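Local structure of bacillaene synthase dehydratase PksH (Bacillus subtilis, 3HP0) at residues K10-F13 with C18-T21; P88-W93 with H219-A224; A131-S136 with W178-A183. The protein catalyses the dehydration of the carrier-tethered (S)-3-hydroxy-3-methylglutaryl group to a 3-methylglutaconyl group during synthesis of the antibiotic bacillaene. All blocks are in the same frame, centred on the assembly; numbering follows the deposited sequence.

Interaction 1 of 3, residues K10-F13 with C18-T21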
loop_
_atom_site.group_PDB
_atom_site.type_symbol
_atom_site.label_atom_id
_atom_site.label_comp_id
_atom_site.label_asym_id
_atom_site.label_seq_id
_atom_site.Cartn_x
_atom_site.Cartn_y
_atom_site.Cartn_z
ATOM N N LYS A 10 7.296 13.484 -3.993
ATOM C CA LYS A 10 7.698 14.332 -5.105
ATOM C C LYS A 10 6.668 14.098 -6.203
ATOM O O LYS A 10 6.582 13.004 -6.757
ATOM C CB LYS A 10 9.074 13.941 -5.650
ATOM C CG LYS A 10 10.108 13.497 -4.634
ATOM C CD LYS A 10 11.433 13.212 -5.339
ATOM C CE LYS A 10 12.286 12.195 -4.582
ATOM N NZ LYS A 10 12.733 12.648 -3.228
ATOM N N VAL A 11 5.879 15.110 -6.518
ATOM C CA VAL A 11 4.885 14.949 -7.565
ATOM C C VAL A 11 5.448 15.466 -8.886
ATOM O O VAL A 11 6.220 16.427 -8.919
ATOM C CB VAL A 11 3.578 15.689 -7.214
ATOM C CG1 VAL A 11 2.502 15.393 -8.261
ATOM C CG2 VAL A 11 3.107 15.252 -5.841
ATOM N N ARG A 12 5.062 14.812 -9.974
ATOM C CA ARG A 12 5.547 15.189 -11.289
ATOM C C ARG A 12 4.551 14.750 -12.357
ATOM O O ARG A 12 4.354 13.554 -12.575
ATOM C CB ARG A 12 6.904 14.521 -11.537
ATOM C CG ARG A 12 7.606 14.950 -12.803
ATOM C CD ARG A 12 8.060 13.748 -13.608
ATOM N NE ARG A 12 8.848 12.782 -12.843
ATOM C CZ ARG A 12 9.205 11.587 -13.314
ATOM N NH1 ARG A 12 8.839 11.225 -14.539
ATOM N NH2 ARG A 12 9.918 10.748 -12.572
ATOM N N PHE A 13 3.919 15.721 -13.010
ATOM C CA PHE A 13 2.963 15.422 -14.059
ATOM C C PHE A 13 3.666 15.326 -15.397
ATOM O O PHE A 13 4.696 15.970 -15.620
ATOM C CB PHE A 13 1.887 16.504 -14.156
ATOM C CG PHE A 13 0.993 16.581 -12.961
ATOM C CD1 PHE A 13 1.427 17.191 -11.789
ATOM C CD2 PHE A 13 -0.293 16.054 -13.010
ATOM C CE1 PHE A 13 0.591 17.279 -10.685
ATOM C CE2 PHE A 13 -1.137 16.135 -11.915
ATOM C CZ PHE A 13 -0.696 16.750 -10.746
ATOM N N CYS A 18 0.407 11.115 -13.770
ATOM C CA CYS A 18 0.909 11.762 -12.573
ATOM C C CYS A 18 1.802 10.810 -11.784
ATOM O O CYS A 18 1.390 9.700 -11.445
ATOM C CB CYS A 18 -0.229 12.229 -11.675
ATOM S SG CYS A 18 0.400 12.844 -10.105
ATOM N N TYR A 19 3.025 11.246 -11.496
ATOM C CA TYR A 19 3.974 10.429 -10.756
ATOM C C TYR A 19 4.098 10.904 -9.319
ATOM O O TYR A 19 4.449 12.056 -9.052
ATOM C CB TYR A 19 5.358 10.466 -11.416
ATOM C CG TYR A 19 5.414 9.848 -12.800
ATOM C CD1 TYR A 19 5.755 8.507 -12.981
ATOM C CD2 TYR A 19 5.104 10.603 -13.922
ATOM C CE1 TYR A 19 5.782 7.940 -14.255
ATOM C CE2 TYR A 19 5.128 10.056 -15.191
ATOM C CZ TYR A 19 5.463 8.729 -15.360
ATOM O OH TYR A 19 5.468 8.207 -16.639
ATOM N N ILE A 20 3.784 10.002 -8.400
ATOM C CA ILE A 20 3.884 10.279 -6.981
ATOM C C ILE A 20 5.060 9.439 -6.524
ATOM O O ILE A 20 5.019 8.215 -6.628
ATOM C CB ILE A 20 2.637 9.821 -6.216
ATOM C CG1 ILE A 20 1.448 10.709 -6.565
ATOM C CG2 ILE A 20 2.923 9.847 -4.726
ATOM C CD1 ILE A 20 0.152 10.257 -5.930
ATOM N N THR A 21 6.108 10.102 -6.045
ATOM C CA THR A 21 7.301 9.415 -5.581
ATOM C C THR A 21 7.481 9.660 -4.103
ATOM O O THR A 21 7.592 10.801 -3.658
ATOM C CB THR A 21 8.554 9.906 -6.322
ATOM O OG1 THR A 21 8.434 9.634 -7.723
ATOM C CG2 THR A 21 9.784 9.202 -5.803
#

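Interaction 2 of 3, residues P88-W93 with H219-A224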
loop_
_atom_site.group_PDB
_atom_site.type_symbol
_atom_site.label_atom_id
_atom_site.label_comp_id
_atom_site.label_asym_id
_atom_site.label_seq_id
_atom_site.Cartn_x
_atom_site.Cartn_y
_atom_site.Cartn_z
ATOM N N PRO A 88 -7.875 7.282 7.395
ATOM C CA PRO A 88 -7.339 8.039 6.262
ATOM C C PRO A 88 -6.544 7.135 5.307
ATOM O O PRO A 88 -6.707 7.199 4.083
ATOM C CB PRO A 88 -6.467 9.092 6.944
ATOM C CG PRO A 88 -7.213 9.353 8.211
ATOM C CD PRO A 88 -7.566 7.957 8.667
ATOM N N LEU A 89 -5.686 6.292 5.872
ATOM C CA LEU A 89 -4.885 5.375 5.072
ATOM C C LEU A 89 -5.786 4.409 4.295
ATOM O O LEU A 89 -5.588 4.177 3.098
ATOM C CB LEU A 89 -3.942 4.571 5.973
ATOM C CG LEU A 89 -3.050 3.554 5.257
ATOM C CD1 LEU A 89 -2.091 4.290 4.330
ATOM C CD2 LEU A 89 -2.269 2.725 6.271
ATOM N N TYR A 90 -6.778 3.849 4.979
ATOM C CA TYR A 90 -7.686 2.902 4.345
ATOM C C TYR A 90 -8.441 3.548 3.192
ATOM O O TYR A 90 -8.546 2.965 2.114
ATOM C CB TYR A 90 -8.681 2.352 5.359
ATOM C CG TYR A 90 -9.317 1.038 4.949
ATOM C CD1 TYR A 90 -8.793 -0.182 5.398
ATOM C CD2 TYR A 90 -10.456 1.009 4.134
ATOM C CE1 TYR A 90 -9.388 -1.382 5.062
ATOM C CE2 TYR A 90 -11.060 -0.203 3.784
ATOM C CZ TYR A 90 -10.526 -1.391 4.257
ATOM O OH TYR A 90 -11.145 -2.587 3.973
ATOM N N ASP A 91 -8.957 4.756 3.418
ATOM C CA ASP A 91 -9.700 5.475 2.386
ATOM C C ASP A 91 -8.825 5.849 1.207
ATOM O O ASP A 91 -9.297 5.907 0.077
ATOM C CB ASP A 91 -10.361 6.724 2.965
ATOM C CG ASP A 91 -11.531 6.384 3.852
ATOM O OD1 ASP A 91 -12.306 5.482 3.470
ATOM O OD2 ASP A 91 -11.678 7.010 4.921
ATOM N N LEU A 92 -7.551 6.104 1.482
ATOM C CA LEU A 92 -6.587 6.428 0.440
ATOM C C LEU A 92 -6.443 5.199 -0.462
ATOM O O LEU A 92 -6.557 5.292 -1.690
ATOM C CB LEU A 92 -5.244 6.765 1.070
ATOM C CG LEU A 92 -4.017 6.893 0.168
ATOM C CD1 LEU A 92 -4.271 7.885 -0.956
ATOM C CD2 LEU A 92 -2.840 7.321 1.026
ATOM N N TRP A 93 -6.213 4.041 0.148
ATOM C CA TRP A 93 -6.069 2.820 -0.628
ATOM C C TRP A 93 -7.353 2.545 -1.395
ATOM O O TRP A 93 -7.314 2.015 -2.504
ATOM C CB TRP A 93 -5.727 1.639 0.280
ATOM C CG TRP A 93 -4.324 1.701 0.832
ATOM C CD1 TRP A 93 -3.282 2.430 0.337
ATOM C CD2 TRP A 93 -3.811 0.984 1.959
ATOM N NE1 TRP A 93 -2.151 2.214 1.085
ATOM C CE2 TRP A 93 -2.447 1.330 2.088
ATOM C CE3 TRP A 93 -4.372 0.085 2.877
ATOM C CZ2 TRP A 93 -1.631 0.805 3.100
ATOM C CZ3 TRP A 93 -3.564 -0.436 3.883
ATOM C CH2 TRP A 93 -2.207 -0.073 3.986
ATOM N N HIS A 219 -18.224 -5.125 -3.160
ATOM C CA HIS A 219 -18.086 -4.281 -1.957
ATOM C C HIS A 219 -17.167 -4.883 -0.892
ATOM O O HIS A 219 -17.110 -4.402 0.236
ATOM C CB HIS A 219 -19.459 -4.020 -1.313
ATOM C CG HIS A 219 -20.348 -3.116 -2.107
ATOM N ND1 HIS A 219 -21.519 -2.593 -1.597
ATOM C CD2 HIS A 219 -20.242 -2.633 -3.368
ATOM C CE1 HIS A 219 -22.092 -1.828 -2.508
ATOM N NE2 HIS A 219 -21.337 -1.834 -3.592
ATOM N N GLN A 220 -16.459 -5.940 -1.267
ATOM C CA GLN A 220 -15.546 -6.655 -0.385
ATOM C C GLN A 220 -14.676 -5.719 0.457
ATOM O O GLN A 220 -14.646 -5.822 1.676
ATOM C CB GLN A 220 -14.660 -7.549 -1.240
ATOM C CG GLN A 220 -13.881 -8.591 -0.505
ATOM C CD GLN A 220 -12.660 -9.034 -1.295
ATOM O OE1 GLN A 220 -12.741 -9.276 -2.503
ATOM N NE2 GLN A 220 -11.520 -9.140 -0.612
ATOM N N VAL A 221 -13.969 -4.807 -0.206
ATOM C CA VAL A 221 -13.095 -3.865 0.475
ATOM C C VAL A 221 -13.812 -2.941 1.459
ATOM O O VAL A 221 -13.430 -2.866 2.633
ATOM C CB VAL A 221 -12.317 -2.991 -0.537
ATOM C CG1 VAL A 221 -11.565 -1.878 0.210
ATOM C CG2 VAL A 221 -11.334 -3.860 -1.324
ATOM N N SER A 222 -14.838 -2.235 0.985
ATOM C CA SER A 222 -15.590 -1.326 1.856
ATOM C C SER A 222 -16.331 -2.063 2.984
ATOM O O SER A 222 -16.392 -1.587 4.115
ATOM C CB SER A 222 -16.586 -0.494 1.031
ATOM O OG SER A 222 -17.527 -1.321 0.373
ATOM N N ARG A 223 -16.873 -3.233 2.672
ATOM C CA ARG A 223 -17.610 -4.019 3.650
ATOM C C ARG A 223 -16.763 -4.452 4.849
ATOM O O ARG A 223 -17.282 -4.672 5.944
ATOM C CB ARG A 223 -18.204 -5.255 2.970
ATOM C CG ARG A 223 -18.942 -6.178 3.920
ATOM C CD ARG A 223 -19.554 -7.368 3.195
ATOM N NE ARG A 223 -20.454 -6.954 2.124
ATOM C CZ ARG A 223 -21.287 -7.774 1.488
ATOM N NH1 ARG A 223 -21.339 -9.062 1.818
ATOM N NH2 ARG A 223 -22.064 -7.306 0.516
ATOM N N ALA A 224 -15.456 -4.565 4.642
ATOM C CA ALA A 224 -14.547 -4.995 5.692
ATOM C C ALA A 224 -13.880 -3.853 6.447
ATOM O O ALA A 224 -13.252 -4.086 7.477
ATOM C CB ALA A 224 -13.472 -5.898 5.088
#

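Interaction 3 of 3, residues A131-S136 with W178-A183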
loop_
_atom_site.group_PDB
_atom_site.type_symbol
_atom_site.label_atom_id
_atom_site.label_comp_id
_atom_site.label_asym_id
_atom_site.label_seq_id
_atom_site.Cartn_x
_atom_site.Cartn_y
_atom_site.Cartn_z
ATOM N N ALA A 131 11.908 -7.158 -6.445
ATOM C CA ALA A 131 10.771 -7.128 -5.528
ATOM C C ALA A 131 10.514 -8.398 -4.712
ATOM O O ALA A 131 10.537 -9.511 -5.230
ATOM C CB ALA A 131 9.500 -6.749 -6.295
ATOM N N SER A 132 10.283 -8.212 -3.421
ATOM C CA SER A 132 9.950 -9.311 -2.532
ATOM C C SER A 132 8.884 -8.737 -1.598
ATOM O O SER A 132 8.902 -7.551 -1.276
ATOM C CB SER A 132 11.172 -9.789 -1.743
ATOM O OG SER A 132 11.567 -8.828 -0.780
ATOM N N PHE A 133 7.962 -9.583 -1.158
ATOM C CA PHE A 133 6.858 -9.136 -0.316
ATOM C C PHE A 133 6.745 -9.946 0.968
ATOM O O PHE A 133 6.878 -11.165 0.938
ATOM C CB PHE A 133 5.559 -9.247 -1.135
ATOM C CG PHE A 133 5.650 -8.608 -2.492
ATOM C CD1 PHE A 133 5.302 -7.273 -2.674
ATOM C CD2 PHE A 133 6.154 -9.321 -3.575
ATOM C CE1 PHE A 133 5.458 -6.648 -3.916
ATOM C CE2 PHE A 133 6.319 -8.716 -4.821
ATOM C CZ PHE A 133 5.969 -7.372 -4.994
ATOM N N SER A 134 6.479 -9.285 2.092
ATOM C CA SER A 134 6.367 -10.016 3.354
ATOM C C SER A 134 5.443 -9.424 4.424
ATOM O O SER A 134 5.211 -8.214 4.485
ATOM C CB SER A 134 7.757 -10.220 3.962
ATOM O OG SER A 134 8.307 -8.985 4.387
ATOM N N LEU A 135 4.925 -10.314 5.266
ATOM C CA LEU A 135 4.037 -9.956 6.369
ATOM C C LEU A 135 4.567 -10.672 7.604
ATOM O O LEU A 135 4.332 -11.866 7.780
ATOM C CB LEU A 135 2.609 -10.424 6.087
ATOM C CG LEU A 135 1.896 -9.836 4.870
ATOM C CD1 LEU A 135 0.500 -10.397 4.772
ATOM C CD2 LEU A 135 1.845 -8.321 4.992
ATOM N N SER A 136 5.287 -9.936 8.448
ATOM C CA SER A 136 5.883 -10.491 9.660
ATOM C C SER A 136 5.117 -10.125 10.933
ATOM O O SER A 136 5.424 -10.627 12.015
ATOM C CB SER A 136 7.334 -10.009 9.785
ATOM O OG SER A 136 7.401 -8.591 9.912
ATOM N N TRP A 178 0.499 -15.733 -8.059
ATOM C CA TRP A 178 -0.655 -15.508 -7.192
ATOM C C TRP A 178 -1.577 -14.362 -7.608
ATOM O O TRP A 178 -2.744 -14.327 -7.224
ATOM C CB TRP A 178 -0.193 -15.265 -5.758
ATOM C CG TRP A 178 0.539 -16.418 -5.143
ATOM C CD1 TRP A 178 0.801 -17.633 -5.714
ATOM C CD2 TRP A 178 1.098 -16.467 -3.824
ATOM N NE1 TRP A 178 1.483 -18.432 -4.831
ATOM C CE2 TRP A 178 1.673 -17.745 -3.661
ATOM C CE3 TRP A 178 1.156 -15.557 -2.759
ATOM C CZ2 TRP A 178 2.309 -18.133 -2.479
ATOM C CZ3 TRP A 178 1.785 -15.943 -1.587
ATOM C CH2 TRP A 178 2.348 -17.223 -1.454
ATOM N N GLY A 179 -1.058 -13.421 -8.384
ATOM C CA GLY A 179 -1.877 -12.304 -8.800
ATOM C C GLY A 179 -1.572 -11.050 -8.006
ATOM O O GLY A 179 -2.206 -10.021 -8.230
ATOM N N LEU A 180 -0.617 -11.135 -7.074
ATOM C CA LEU A 180 -0.231 -9.976 -6.271
ATOM C C LEU A 180 0.270 -8.863 -7.187
ATOM O O LEU A 180 0.020 -7.686 -6.947
ATOM C CB LEU A 180 0.861 -10.340 -5.267
ATOM C CG LEU A 180 1.436 -9.141 -4.487
ATOM C CD1 LEU A 180 0.304 -8.239 -3.989
ATOM C CD2 LEU A 180 2.277 -9.629 -3.310
ATOM N N ILE A 181 0.990 -9.232 -8.236
ATOM C CA ILE A 181 1.475 -8.250 -9.175
ATOM C C ILE A 181 1.147 -8.721 -10.591
ATOM O O ILE A 181 1.178 -9.922 -10.885
ATOM C CB ILE A 181 3.028 -7.999 -9.037
ATOM C CG1 ILE A 181 3.773 -9.321 -9.041
ATOM C CG2 ILE A 181 3.350 -7.207 -7.770
ATOM C CD1 ILE A 181 4.125 -9.774 -10.428
ATOM N N ASP A 182 0.802 -7.773 -11.454
ATOM C CA ASP A 182 0.489 -8.058 -12.847
ATOM C C ASP A 182 1.793 -7.684 -13.546
ATOM O O ASP A 182 2.251 -6.555 -13.422
ATOM C CB ASP A 182 -0.642 -7.134 -13.351
ATOM C CG ASP A 182 -1.746 -6.938 -12.332
ATOM O OD1 ASP A 182 -1.629 -6.046 -11.460
ATOM O OD2 ASP A 182 -2.760 -7.673 -12.376
ATOM N N ALA A 183 2.423 -8.615 -14.242
ATOM C CA ALA A 183 3.676 -8.300 -14.956
ATOM C C ALA A 183 4.846 -7.751 -14.122
ATOM O O ALA A 183 4.695 -6.915 -13.239
ATOM C CB ALA A 183 3.395 -7.336 -16.079
#

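Interaction 1 of 3, residues K10-F13 with C18-T21
Strands 10-13 and 18-21 run antiparallel at 166° with their axes 4.6 Å apart, Lys10/Thr21 and Arg12/Tyr19 forming the hydrogen-bonded pairs and Val11/Ile20 and Phe13/Cys18 the non-hydrogen-bonded ones. Each hydrogen-bonded pair is closed by two backbone bonds; the shorter are Lys10 N to Thr21 O, 2.7 Å, and Tyr19 N to Arg12 O, 2.9 Å. On the face that carries Arg12 and Tyr19, the guanidinium lies almost flat over the phenol ring, planes 19° apart, in a cation-pi stack with Arg12 CZ 4.5 Å from the ring centroid. NH1 settles over the CD2 side of the ring. Bends at chi2 and chi3 of Arg12 fold its chain back over the neighbouring strand. The other face is mainly apolar: Cys18 SG sits over the Phe13 ring, 4.2 Å from its centroid, and touches Val11 CG1 at 3.8 Å. Helix 34-48 covers this face through Val42, Gln45 and Cys46. Strand 17-22 bonds onward to strand 53-57, making the hairpin the edge of the five-stranded sheet. The two faces of the hairpin thus differ in chemistry, a sulfur-aromatic pair and aliphatic side chains turned to the helix and a cationic group spread over an aromatic ring on the reverse.

Interaction 2 of 3, residues P88-W93 with H219-A224
Helix 87-98 meets the first turn of helix 220-235 through one buried tyrosine, Tyr90, whose hydroxyl reaches the backbone of Val221. Tyr90 OH donates to Val221 O at 2.7 Å, with the carbonyl oxygen lying in the plane of the ring at its edge. The hydroxyl approaches the carbonyl from a position tilted 29° out of its plane. The Tyr90 side chain extends toward helix 220-235, its CG anti to the backbone N (chi1 -159°). Alongside the phenol, the CG1 methyl of Val221 packs 4.0 Å from Tyr90 CE2, the valine and the tyrosine lying side by side and pointing opposite ways. Ala224 CB, one turn further on, lies 4.2 Å from Tyr90 OH. The hydroxyl is therefore set between small apolar groups, and its bond pays for burying a polar atom there. Val221 O, in the first turn of the helix, also accepts a weak bond from Ala224 N, so the phenol adds a second donor to this carbonyl.

That turn begins at His219, the N-cap residue, whose carbonyl oxygen accepts both Arg223 N at 2.7 Å and Ser222 OG at 3.1 Å. Around the contact, Phe150 of helix 148-155 meets the Tyr90 ring with planes at about 55° and also touches Val221, while Asp91 forms a salt bridge with Lys225. A tyrosine hydroxyl bonded to a main-chain carbonyl, flanked by aliphatic contacts, is a side-chain-to-backbone tie, here joining two helices of the crotonase fold that are far apart in sequence.

Interaction 3 of 3, residues A131-S136 with W178-A183
Phe133 meets Leu180 and Ile181 with its ring, carrying the whole contact from segment 131-136. Ahead of it, Ala131 leads into strand 132-134, and Ser132 bonds through its backbone to Gly109 and Val111, which places the strand beside strand 110-112. Phe133 follows with its CB directed at the other segment. Its CG stands anti to the carbonyl carbon (chi1 -50°), which carries the ring out from the strand towards the loop that follows helix 172-178. Leu180 CD2 comes down over one face of the ring in a CH-pi contact, 3.9 Å from the centroid and 23° off the ring normal. The methyl is displaced toward the CB end of the ring, its closest approach being 3.6 Å to Phe133 CG. From the far end, Ile181 CG2 touches Phe133 CZ at 3.8 Å, so the two consecutive loop residues hold the phenyl at both its root and its tip.

This packing belongs to the core of the crotonase fold, where the small parallel sheet of strands 110-112 and 132-134 is covered by helices. Leu116 of helix 115-121 touches both Phe133 and Leu180, and Ala175 of helix 172-178 touches Phe133, Leu180 and Ile181, adding to a largely apolar cluster. Next along the strand, Ser134 returns to Val111 by a backbone bond, and Leu135 packs on Leu116. Segment 131-136 then ends at Ser136, immediately before the active-site residue Glu137, whose side chain lies about 10 Å from that of Phe133.

How the interactions relate
From the N terminus, interaction 1 closes first, a local hairpin of strands 9-14 and 17-22 at the edge of the five-stranded sheet. Interaction 2 then opens on helix 87-98 and closes only at helix 220-235, spanning 125 intervening residues. Interaction 3 is nested inside that long loop, linking strand 132-134 to the loop after helix 172-178. None of the three touches another: the centres of interactions 1 and 2, like those of 1 and 3, are 23 Å apart, and those of 2 and 3 are 20 Å apart. Together they tie down the sheet edge, two helices far apart in sequence, and the small parallel sheet leading to Glu137.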